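Local structure of SspB protein (Streptomyces clavuligerus, 6JUF) at residues 99-103 and 104-108; 220-223 and 224-228. The protein probably acts as a DNA-cleaving nuclease within a phosphorothioation-sensing bacterial defence system directed against phages, and binds a metal ion. All blocks are in the same frame, centred on the assembly; numbering follows the deposited sequence.

Interaction 1. Residues 99-103 and 104-108; sequences GADPY and LEELG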
# COMPACT_ATOMS: atom_id res chain seq x y z
N GLY B 99 -9.52 7.27 -14.25
CA GLY B 99 -8.80 6.15 -14.89
C GLY B 99 -9.07 4.79 -14.28
O GLY B 99 -10.07 4.61 -13.56
N ALA B 100 -8.25 3.80 -14.61
CA ALA B 100 -8.48 2.42 -14.31
C ALA B 100 -8.41 2.14 -12.82
O ALA B 100 -9.26 1.43 -12.27
CB ALA B 100 -7.49 1.49 -15.04
N ASP B 101 -7.37 2.64 -12.16
CA ASP B 101 -7.20 2.32 -10.75
C ASP B 101 -6.27 3.35 -10.10
O ASP B 101 -5.13 3.02 -9.70
CB ASP B 101 -6.66 0.88 -10.64
CG ASP B 101 -6.62 0.33 -9.21
OD1 ASP B 101 -7.18 0.94 -8.29
OD2 ASP B 101 -6.05 -0.77 -8.97
N PRO B 102 -6.75 4.61 -9.96
CA PRO B 102 -5.93 5.71 -9.44
C PRO B 102 -5.29 5.44 -8.06
O PRO B 102 -4.24 5.98 -7.73
CB PRO B 102 -6.94 6.91 -9.39
CG PRO B 102 -8.30 6.25 -9.49
CD PRO B 102 -8.09 5.08 -10.37
N TYR B 103 -5.95 4.67 -7.21
CA TYR B 103 -5.45 4.40 -5.85
C TYR B 103 -4.87 3.02 -5.70
O TYR B 103 -4.65 2.59 -4.54
CB TYR B 103 -6.54 4.74 -4.79
CG TYR B 103 -6.89 6.20 -4.91
CD1 TYR B 103 -6.00 7.19 -4.41
CD2 TYR B 103 -8.06 6.61 -5.55
CE1 TYR B 103 -6.29 8.56 -4.63
CE2 TYR B 103 -8.36 7.96 -5.72
CZ TYR B 103 -7.47 8.91 -5.26
OH TYR B 103 -7.75 10.25 -5.34
N LEU B 104 -4.60 2.32 -6.81
CA LEU B 104 -3.97 0.95 -6.77
C LEU B 104 -4.69 0.07 -5.76
O LEU B 104 -4.07 -0.60 -4.89
CB LEU B 104 -2.46 1.02 -6.51
CG LEU B 104 -1.65 1.90 -7.51
CD1 LEU B 104 -0.16 1.76 -7.16
CD2 LEU B 104 -1.92 1.54 -8.99
N GLU B 105 -6.01 0.05 -5.87
CA GLU B 105 -6.83 -0.76 -4.98
C GLU B 105 -6.82 -2.24 -5.38
O GLU B 105 -7.17 -3.10 -4.52
CB GLU B 105 -8.33 -0.30 -4.97
CG GLU B 105 -8.46 1.11 -4.49
CD GLU B 105 -9.87 1.65 -4.70
OE1 GLU B 105 -10.85 0.86 -4.60
OE2 GLU B 105 -9.98 2.89 -4.98
N GLU B 106 -6.49 -2.54 -6.64
CA GLU B 106 -6.50 -3.92 -7.13
C GLU B 106 -5.07 -4.42 -7.28
O GLU B 106 -4.22 -3.77 -7.86
CB GLU B 106 -7.23 -4.00 -8.48
CG GLU B 106 -8.73 -3.88 -8.30
CD GLU B 106 -9.49 -4.18 -9.57
OE1 GLU B 106 -9.05 -5.02 -10.39
OE2 GLU B 106 -10.55 -3.54 -9.73
N LEU B 107 -4.84 -5.65 -6.76
CA LEU B 107 -3.49 -6.22 -6.88
C LEU B 107 -3.06 -6.42 -8.32
O LEU B 107 -1.85 -6.30 -8.62
CB LEU B 107 -3.33 -7.51 -6.07
CG LEU B 107 -3.38 -7.22 -4.54
CD1 LEU B 107 -3.42 -8.51 -3.72
CD2 LEU B 107 -2.24 -6.33 -4.05
N GLY B 108 -4.03 -6.70 -9.22
CA GLY B 108 -3.68 -6.73 -10.65
C GLY B 108 -2.91 -5.51 -11.16
O GLY B 108 -2.15 -5.62 -12.10
O HOH W 1 -10.00 -0.43 -10.05
O HOH W 2 -8.52 3.23 -7.38
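Asp101 OD2 is gripped by two donors, the backbone N-H of Glu106, whose N lies 3.0 Å away, and the hydroxyl of Ser109 in helix 107-118. The other oxygen, Asp101 OD1, takes the N-H of Glu105, with its N at 2.8 Å. Both amides come from the syn side and only 22° and 15° out of the carboxylate plane for OD1 and OD2, so the flat group is held almost edge-on against the chain. Chi1 of -172° sets CG opposite its own nitrogen and beside the carbonyl carbon, facing the amides that follow. The same aspartate begins a type I beta turn that ends at Leu104, closed by Leu104 N on Asp101 O at 3.0 Å.

One water donates to Asp101 OD1 (2.8 Å) and to Glu105 OE2 (2.8 Å) and accepts from Tyr103 N. A second water joins Ala100 O to Glu106 OE2. Glu105 lays its carboxylate beside Tyr103, Glu105 OE2 lying 3.9 Å from Tyr103 CB, and its OE1 forms a salt bridge to Arg23 of the second subunit.

Asp101 thus ties the turn to the approach to helix 107-118, its buried charge met by amides, a hydroxyl and water. With Glu105 OE2 only 4.8 Å from Asp101 OD1, the bridging water and that arginine probably ease the repulsion between the two acids.

Interaction 2. Residues 220-223 and 224-228; sequences EFTS and GSRPS
Arg226 reaches back across the loop to Thr222 and meets it end-on with both terminal nitrogens. Arg226 NH1 donates to the threonine hydroxyl oxygen, Thr222 OG1, at 3.0 Å, and Arg226 NH2 to the backbone oxygen Thr222 O at 2.9 Å; a longer bond, 3.3 Å, links Arg226 NH2 to Thr222 OG1 as well. Both acceptors lie close to the guanidinium plane, Thr222 O directly in it. The NH2 bond to the carbonyl is bent, 130° at the hydrogen. Its nitrogen meets the oxygen from well above the carbonyl plane, off the lone pairs.

The side-chain shapes explain the reach. Arg226 turns at chi2 (-105°), away from a staggered value, then runs straight through chi3, so the guanidinium ends nearer Thr222 than the start of the side chain would suggest. On the threonine, chi1 of 60° sets OG1 between the backbone nitrogen and the carbonyl carbon, bringing the hydroxyl and the carbonyl oxygen of one residue before the same cation. Gly224 O lies 3.9 Å above the centre of one face of the Arg226 guanidinium, and Ser223 CA comes within 3.8 Å of Arg226 NH2.

More bonds hold both partners. Thr222 OG1 is hydrogen-bonded to Gly206 O, and Arg226 NH2 to Arg269 O beyond helix 264-268. This loop carries the chain off the end of strand 218-221, the middle strand between 142-144 and 208-211, and on toward helix 231-243, with Arg226 also packed against Trp111 of helix 107-118.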
# COMPACT_ATOMS: atom_id res chain seq x y z
N GLU B 220 15.04 -15.67 -2.00
CA GLU B 220 14.66 -16.36 -3.23
C GLU B 220 13.42 -15.77 -3.86
O GLU B 220 12.53 -15.27 -3.14
CB GLU B 220 14.49 -17.85 -3.00
CG GLU B 220 13.32 -18.23 -2.13
CD GLU B 220 13.27 -19.73 -1.90
OE1 GLU B 220 12.36 -20.12 -1.20
OE2 GLU B 220 14.13 -20.50 -2.37
N PHE B 221 13.36 -15.84 -5.19
CA PHE B 221 12.11 -15.59 -5.87
C PHE B 221 11.22 -16.79 -5.56
O PHE B 221 11.66 -17.94 -5.51
CB PHE B 221 12.30 -15.23 -7.38
CG PHE B 221 13.00 -13.92 -7.58
CD1 PHE B 221 12.44 -12.73 -7.05
CD2 PHE B 221 14.25 -13.85 -8.21
CE1 PHE B 221 13.10 -11.51 -7.18
CE2 PHE B 221 14.88 -12.62 -8.39
CZ PHE B 221 14.31 -11.45 -7.85
N THR B 222 9.94 -16.54 -5.31
CA THR B 222 9.01 -17.59 -4.90
C THR B 222 8.45 -18.34 -6.11
O THR B 222 8.57 -17.90 -7.24
CB THR B 222 7.84 -17.02 -4.10
OG1 THR B 222 7.14 -16.09 -4.93
CG2 THR B 222 8.32 -16.31 -2.83
N SER B 223 7.85 -19.50 -5.86
CA SER B 223 7.27 -20.26 -7.00
C SER B 223 5.93 -20.92 -6.76
O SER B 223 5.57 -21.86 -7.46
CB SER B 223 8.28 -21.26 -7.60
OG SER B 223 8.85 -22.01 -6.57
N GLY B 224 5.16 -20.45 -5.80
CA GLY B 224 3.77 -20.96 -5.71
C GLY B 224 2.75 -20.43 -6.74
O GLY B 224 3.08 -19.81 -7.78
N SER B 225 1.47 -20.71 -6.47
CA SER B 225 0.41 -20.22 -7.36
C SER B 225 0.14 -18.76 -6.98
O SER B 225 0.57 -18.29 -5.90
CB SER B 225 -0.85 -21.04 -7.22
OG SER B 225 -1.47 -20.73 -5.98
N ARG B 226 -0.56 -18.04 -7.84
CA ARG B 226 -0.65 -16.57 -7.71
C ARG B 226 -2.12 -16.14 -7.81
O ARG B 226 -2.55 -15.64 -8.83
CB ARG B 226 0.15 -15.87 -8.81
CG ARG B 226 1.58 -16.37 -8.98
CD ARG B 226 2.60 -15.45 -8.44
NE ARG B 226 3.94 -15.98 -8.65
CZ ARG B 226 4.81 -16.26 -7.67
NH1 ARG B 226 4.51 -15.98 -6.41
NH2 ARG B 226 6.00 -16.78 -7.94
N PRO B 227 -2.87 -16.33 -6.73
CA PRO B 227 -4.29 -15.96 -6.76
C PRO B 227 -4.57 -14.49 -6.98
O PRO B 227 -5.63 -14.16 -7.52
CB PRO B 227 -4.82 -16.42 -5.39
CG PRO B 227 -3.57 -16.44 -4.52
CD PRO B 227 -2.49 -16.94 -5.44
N SER B 228 -3.62 -13.63 -6.62
CA SER B 228 -3.73 -12.17 -6.88
C SER B 228 -3.46 -11.68 -8.31
O SER B 228 -3.66 -10.49 -8.56
CB SER B 228 -2.87 -11.34 -5.90
OG SER B 228 -1.52 -11.42 -6.30

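Overall arrangement
Interactions 1 and 2 follow one another along the chain and stand about 21 Å apart between their centres, yet their ends meet: Leu107 CD1 packs 3.6 Å from Ser228 CB. Helix 107-118 is the shared element. Residues 99-108 lead into its start, while Ser228 touches Leu107 there and its hydroxyl bonds to the Trp111 indole one turn further on. Both contacts are local, each centred on one charged side chain: a carboxylate accepting in interaction 1, a guanidinium donating in interaction 2. Both touch the second subunit, and both lie away from the magnesium-binding residue Glu18.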